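Protein (triosephosphate isomerase) (Thermotoga maritima, PDB 1B9B) catalyses the interconversion of dihydroxyacetone phosphate and glyceraldehyde 3-phosphate. Local coordinates at residues P81-G95 with K113-C127. Residues are numbered along the deposited sequence; the frame is centred on the assembly and turned at random.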
loop_
_atom_site.group_PDB
_atom_site.type_symbol
_atom_site.label_atom_id
_atom_site.label_comp_id
_atom_site.label_asym_id
_atom_site.label_seq_id
_atom_site.Cartn_x
_atom_site.Cartn_y
_atom_site.Cartn_z
ATOM N N PRO B 81 -1.519 -20.629 -18.168
ATOM C CA PRO B 81 -0.571 -21.717 -18.395
ATOM C C PRO B 81 -0.973 -22.552 -19.603
ATOM O O PRO B 81 -0.114 -23.053 -20.327
ATOM C CB PRO B 81 -0.644 -22.503 -17.095
ATOM C CG PRO B 81 -0.918 -21.433 -16.083
ATOM C CD PRO B 81 -1.987 -20.634 -16.770
ATOM N N LEU B 82 -2.276 -22.692 -19.824
ATOM C CA LEU B 82 -2.760 -23.468 -20.958
ATOM C C LEU B 82 -2.430 -22.774 -22.256
ATOM O O LEU B 82 -2.118 -23.424 -23.247
ATOM C CB LEU B 82 -4.266 -23.663 -20.897
ATOM C CG LEU B 82 -4.835 -24.424 -19.710
ATOM C CD1 LEU B 82 -4.537 -23.675 -18.415
ATOM C CD2 LEU B 82 -6.330 -24.572 -19.910
ATOM N N MET B 83 -2.505 -21.450 -22.257
ATOM C CA MET B 83 -2.214 -20.695 -23.466
ATOM C C MET B 83 -0.757 -20.861 -23.864
ATOM O O MET B 83 -0.441 -20.915 -25.051
ATOM C CB MET B 83 -2.548 -19.217 -23.268
ATOM C CG MET B 83 -3.914 -18.997 -22.636
ATOM S SD MET B 83 -4.668 -17.389 -22.947
ATOM C CE MET B 83 -3.349 -16.339 -22.665
ATOM N N LEU B 84 0.120 -20.954 -22.866
ATOM C CA LEU B 84 1.554 -21.124 -23.085
ATOM C C LEU B 84 1.886 -22.563 -23.455
ATOM O O LEU B 84 2.744 -22.825 -24.303
ATOM C CB LEU B 84 2.327 -20.738 -21.828
ATOM C CG LEU B 84 2.374 -19.236 -21.548
ATOM C CD1 LEU B 84 3.153 -18.956 -20.283
ATOM C CD2 LEU B 84 3.020 -18.526 -22.721
ATOM N N GLN B 85 1.197 -23.500 -22.817
ATOM C CA GLN B 85 1.431 -24.908 -23.094
ATOM C C GLN B 85 1.068 -25.312 -24.521
ATOM O O GLN B 85 1.704 -26.189 -25.093
ATOM C CB GLN B 85 0.664 -25.775 -22.104
ATOM C CG GLN B 85 0.741 -27.239 -22.431
ATOM C CD GLN B 85 0.227 -28.095 -21.314
ATOM O OE1 GLN B 85 -0.920 -27.955 -20.887
ATOM N NE2 GLN B 85 1.072 -28.996 -20.825
ATOM N N GLU B 86 0.042 -24.693 -25.095
ATOM C CA GLU B 86 -0.347 -25.017 -26.463
ATOM C C GLU B 86 0.797 -24.667 -27.419
ATOM O O GLU B 86 1.227 -25.497 -28.222
ATOM C CB GLU B 86 -1.601 -24.240 -26.864
ATOM C CG GLU B 86 -1.892 -24.295 -28.358
ATOM C CD GLU B 86 -2.908 -23.265 -28.805
ATOM O OE1 GLU B 86 -2.758 -22.079 -28.449
ATOM O OE2 GLU B 86 -3.852 -23.641 -29.524
ATOM N N ILE B 87 1.285 -23.434 -27.314
ATOM C CA ILE B 87 2.373 -22.942 -28.160
ATOM C C ILE B 87 3.662 -23.734 -27.983
ATOM O O ILE B 87 4.580 -23.617 -28.791
ATOM C CB ILE B 87 2.701 -21.460 -27.858
ATOM C CG1 ILE B 87 1.430 -20.608 -27.966
ATOM C CG2 ILE B 87 3.801 -20.963 -28.811
ATOM C CD1 ILE B 87 1.635 -19.150 -27.607
ATOM N N GLY B 88 3.743 -24.526 -26.918
ATOM C CA GLY B 88 4.944 -25.305 -26.686
ATOM C C GLY B 88 6.021 -24.593 -25.881
ATOM O O GLY B 88 7.209 -24.733 -26.160
ATOM N N VAL B 89 5.608 -23.815 -24.887
ATOM C CA VAL B 89 6.549 -23.106 -24.027
ATOM C C VAL B 89 7.009 -24.126 -22.984
ATOM O O VAL B 89 6.203 -24.926 -22.501
ATOM C CB VAL B 89 5.858 -21.911 -23.323
ATOM C CG1 VAL B 89 6.831 -21.191 -22.408
ATOM C CG2 VAL B 89 5.314 -20.952 -24.358
ATOM N N GLU B 90 8.298 -24.122 -22.650
ATOM C CA GLU B 90 8.824 -25.060 -21.661
ATOM C C GLU B 90 9.282 -24.374 -20.377
ATOM O O GLU B 90 9.246 -24.959 -19.297
ATOM C CB GLU B 90 9.980 -25.866 -22.259
ATOM C CG GLU B 90 9.522 -27.000 -23.160
ATOM C CD GLU B 90 10.677 -27.771 -23.769
ATOM O OE1 GLU B 90 11.307 -27.253 -24.714
ATOM O OE2 GLU B 90 10.962 -28.893 -23.297
ATOM N N TYR B 91 9.706 -23.124 -20.502
ATOM C CA TYR B 91 10.169 -22.366 -19.356
ATOM C C TYR B 91 9.378 -21.093 -19.181
ATOM O O TYR B 91 8.939 -20.484 -20.157
ATOM C CB TYR B 91 11.650 -22.018 -19.504
ATOM C CG TYR B 91 12.556 -23.216 -19.398
ATOM C CD1 TYR B 91 12.701 -24.108 -20.465
ATOM C CD2 TYR B 91 13.240 -23.485 -18.214
ATOM C CE1 TYR B 91 13.506 -25.241 -20.349
ATOM C CE2 TYR B 91 14.044 -24.612 -18.090
ATOM C CZ TYR B 91 14.173 -25.486 -19.156
ATOM O OH TYR B 91 14.961 -26.606 -19.017
ATOM N N VAL B 92 9.200 -20.697 -17.927
ATOM C CA VAL B 92 8.480 -19.486 -17.599
ATOM C C VAL B 92 9.227 -18.745 -16.503
ATOM O O VAL B 92 9.436 -19.282 -15.411
ATOM C CB VAL B 92 7.066 -19.783 -17.074
ATOM C CG1 VAL B 92 6.422 -18.503 -16.632
ATOM C CG2 VAL B 92 6.234 -20.453 -18.137
ATOM N N ILE B 93 9.644 -17.519 -16.792
ATOM C CA ILE B 93 10.330 -16.724 -15.789
ATOM C C ILE B 93 9.238 -16.329 -14.813
ATOM O O ILE B 93 8.155 -15.936 -15.229
ATOM C CB ILE B 93 10.941 -15.448 -16.398
ATOM C CG1 ILE B 93 12.014 -15.831 -17.418
ATOM C CG2 ILE B 93 11.527 -14.575 -15.302
ATOM C CD1 ILE B 93 12.642 -14.656 -18.125
ATOM N N VAL B 94 9.513 -16.448 -13.521
ATOM C CA VAL B 94 8.534 -16.093 -12.505
ATOM C C VAL B 94 9.200 -15.296 -11.388
ATOM O O VAL B 94 10.281 -15.649 -10.925
ATOM C CB VAL B 94 7.875 -17.364 -11.900
ATOM C CG1 VAL B 94 6.890 -16.983 -10.819
ATOM C CG2 VAL B 94 7.157 -18.141 -12.978
ATOM N N GLY B 95 8.561 -14.215 -10.962
ATOM C CA GLY B 95 9.124 -13.415 -9.889
ATOM C C GLY B 95 10.281 -12.492 -10.250
ATOM O O GLY B 95 11.120 -12.196 -9.403
ATOM N N LYS B 113 2.138 -18.846 -8.933
ATOM C CA LYS B 113 2.580 -18.980 -10.322
ATOM C C LYS B 113 3.582 -20.132 -10.444
ATOM O O LYS B 113 3.637 -20.813 -11.472
ATOM C CB LYS B 113 3.224 -17.683 -10.826
ATOM C CG LYS B 113 2.263 -16.518 -10.921
ATOM C CD LYS B 113 2.895 -15.301 -11.587
ATOM C CE LYS B 113 1.913 -14.143 -11.626
ATOM N NZ LYS B 113 2.316 -13.027 -12.534
ATOM N N VAL B 114 4.379 -20.349 -9.398
ATOM C CA VAL B 114 5.349 -21.432 -9.429
ATOM C C VAL B 114 4.629 -22.784 -9.479
ATOM O O VAL B 114 4.944 -23.632 -10.320
ATOM C CB VAL B 114 6.288 -21.384 -8.203
ATOM C CG1 VAL B 114 7.074 -22.664 -8.102
ATOM C CG2 VAL B 114 7.248 -20.224 -8.332
ATOM N N LYS B 115 3.658 -22.976 -8.591
ATOM C CA LYS B 115 2.909 -24.224 -8.554
ATOM C C LYS B 115 2.180 -24.398 -9.865
ATOM O O LYS B 115 2.180 -25.480 -10.447
ATOM C CB LYS B 115 1.895 -24.219 -7.411
ATOM C CG LYS B 115 2.516 -24.148 -6.034
ATOM C CD LYS B 115 1.463 -24.210 -4.942
ATOM C CE LYS B 115 2.098 -24.078 -3.565
ATOM N NZ LYS B 115 1.087 -24.038 -2.466
ATOM N N ALA B 116 1.559 -23.315 -10.326
ATOM C CA ALA B 116 0.804 -23.323 -11.566
ATOM C C ALA B 116 1.654 -23.799 -12.728
ATOM O O ALA B 116 1.252 -24.697 -13.457
ATOM C CB ALA B 116 0.260 -21.935 -11.851
ATOM N N VAL B 117 2.824 -23.198 -12.906
ATOM C CA VAL B 117 3.711 -23.583 -14.001
ATOM C C VAL B 117 4.043 -25.064 -13.910
ATOM O O VAL B 117 4.029 -25.769 -14.922
ATOM C CB VAL B 117 5.029 -22.768 -13.986
ATOM C CG1 VAL B 117 6.027 -23.381 -14.942
ATOM C CG2 VAL B 117 4.757 -21.318 -14.401
ATOM N N LEU B 118 4.324 -25.536 -12.698
ATOM C CA LEU B 118 4.657 -26.940 -12.483
ATOM C C LEU B 118 3.514 -27.876 -12.832
ATOM O O LEU B 118 3.739 -28.941 -13.389
ATOM C CB LEU B 118 5.068 -27.175 -11.034
ATOM C CG LEU B 118 6.374 -26.515 -10.585
ATOM C CD1 LEU B 118 6.583 -26.739 -9.095
ATOM C CD2 LEU B 118 7.538 -27.074 -11.397
ATOM N N GLU B 119 2.285 -27.489 -12.505
ATOM C CA GLU B 119 1.127 -28.329 -12.804
ATOM C C GLU B 119 1.024 -28.721 -14.274
ATOM O O GLU B 119 0.679 -29.853 -14.587
ATOM C CB GLU B 119 -0.174 -27.638 -12.380
ATOM C CG GLU B 119 -0.428 -27.647 -10.893
ATOM C CD GLU B 119 -0.155 -29.006 -10.282
ATOM O OE1 GLU B 119 1.023 -29.296 -9.972
ATOM O OE2 GLU B 119 -1.114 -29.792 -10.128
ATOM N N LYS B 120 1.324 -27.785 -15.173
ATOM C CA LYS B 120 1.252 -28.041 -16.607
ATOM C C LYS B 120 2.508 -28.683 -17.178
ATOM O O LYS B 120 2.665 -28.773 -18.393
ATOM C CB LYS B 120 0.975 -26.737 -17.355
ATOM C CG LYS B 120 -0.362 -26.116 -17.025
ATOM C CD LYS B 120 -1.507 -27.027 -17.427
ATOM C CE LYS B 120 -2.842 -26.469 -16.952
ATOM N NZ LYS B 120 -2.877 -26.284 -15.471
ATOM N N GLY B 121 3.408 -29.125 -16.308
ATOM C CA GLY B 121 4.635 -29.748 -16.770
ATOM C C GLY B 121 5.647 -28.776 -17.354
ATOM O O GLY B 121 6.407 -29.140 -18.245
ATOM N N MET B 122 5.671 -27.540 -16.868
ATOM C CA MET B 122 6.619 -26.560 -17.381
ATOM C C MET B 122 7.638 -26.212 -16.303
ATOM O O MET B 122 7.462 -26.586 -15.143
ATOM C CB MET B 122 5.877 -25.312 -17.840
ATOM C CG MET B 122 4.660 -25.624 -18.692
ATOM S SD MET B 122 4.228 -24.274 -19.785
ATOM C CE MET B 122 3.924 -22.979 -18.605
ATOM N N THR B 123 8.701 -25.499 -16.667
ATOM C CA THR B 123 9.725 -25.164 -15.685
ATOM C C THR B 123 9.728 -23.729 -15.183
ATOM O O THR B 123 9.918 -22.784 -15.948
ATOM C CB THR B 123 11.130 -25.490 -16.218
ATOM O OG1 THR B 123 11.199 -26.881 -16.557
ATOM C CG2 THR B 123 12.180 -25.186 -15.165
ATOM N N PRO B 124 9.526 -23.548 -13.872
ATOM C CA PRO B 124 9.519 -22.198 -13.318
ATOM C C PRO B 124 10.951 -21.756 -13.175
ATOM O O PRO B 124 11.828 -22.582 -12.970
ATOM C CB PRO B 124 8.877 -22.377 -11.940
ATOM C CG PRO B 124 8.238 -23.733 -11.982
ATOM C CD PRO B 124 9.163 -24.532 -12.844
ATOM N N ILE B 125 11.194 -20.461 -13.312
ATOM C CA ILE B 125 12.525 -19.921 -13.117
ATOM C C ILE B 125 12.261 -18.786 -12.144
ATOM O O ILE B 125 11.915 -17.674 -12.529
ATOM C CB ILE B 125 13.174 -19.422 -14.448
ATOM C CG1 ILE B 125 13.498 -20.636 -15.331
ATOM C CG2 ILE B 125 14.478 -18.656 -14.171
ATOM C CD1 ILE B 125 14.339 -20.332 -16.569
ATOM N N LEU B 126 12.384 -19.116 -10.864
ATOM C CA LEU B 126 12.152 -18.183 -9.778
ATOM C C LEU B 126 13.330 -17.251 -9.601
ATOM O O LEU B 126 14.458 -17.687 -9.393
ATOM C CB LEU B 126 11.897 -18.960 -8.483
ATOM C CG LEU B 126 11.688 -18.191 -7.173
ATOM C CD1 LEU B 126 10.502 -17.231 -7.268
ATOM C CD2 LEU B 126 11.464 -19.201 -6.071
ATOM N N CYS B 127 13.057 -15.959 -9.677
ATOM C CA CYS B 127 14.098 -14.963 -9.533
ATOM C C CYS B 127 14.088 -14.426 -8.109
ATOM O O CYS B 127 13.025 -14.149 -7.556
ATOM C CB CYS B 127 13.868 -13.808 -10.518
ATOM S SG CYS B 127 13.654 -14.271 -12.270
#
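Tyr91 and Thr123 lie side by side on neighbouring strands and point the same way, the threonine methyl CG2 3.5 Å from ring atom CE2 while OG1 stands over one ring face, offset toward the rim. The CD1 end of Ile125 meets the same ring at CD2, 3.7 Å away. Tyrosine suits this place because its broad flat ring gives Thr123 and Ile125 a surface while its hydroxyl reaches Glu38. Cutting Tyr91 back to alanine is likely to leave the Thr123 methyl and Ile125 CD1 facing a gap and to remove the weak hydrogen bond between Glu38 and the tyrosine hydroxyl. On the opposite face of the sheet, beta-branched Val92 and Val94 give compact cover beneath helix 107-119: Val92 CB packs 3.9 Å from Val117 CG2, and Val94 CG1, anti to the backbone N (chi1 178°), reaches Lys113 CB. Five backbone hydrogen bonds knit the two parallel strands, from Thr123 N to Glu90 O through Cys127 N to Val94 O. The strand–helix–strand path is the beta-alpha-beta crossover of a TIM barrel, with strands 61-64 and 164-167 flanking the pair. Farther out, flexible Met122 bends at chi3 (-60°), laying CE 3.5 Å from Val92 CG2. Lys120 uses its long aliphatic chain between helices: CG meets Pro81 CB at 3.6 Å, CE touches Leu82 CD1, and NZ forms a salt bridge with Asp71. Gly121, with positive phi, ends helix 107-119 in a Schellman motif.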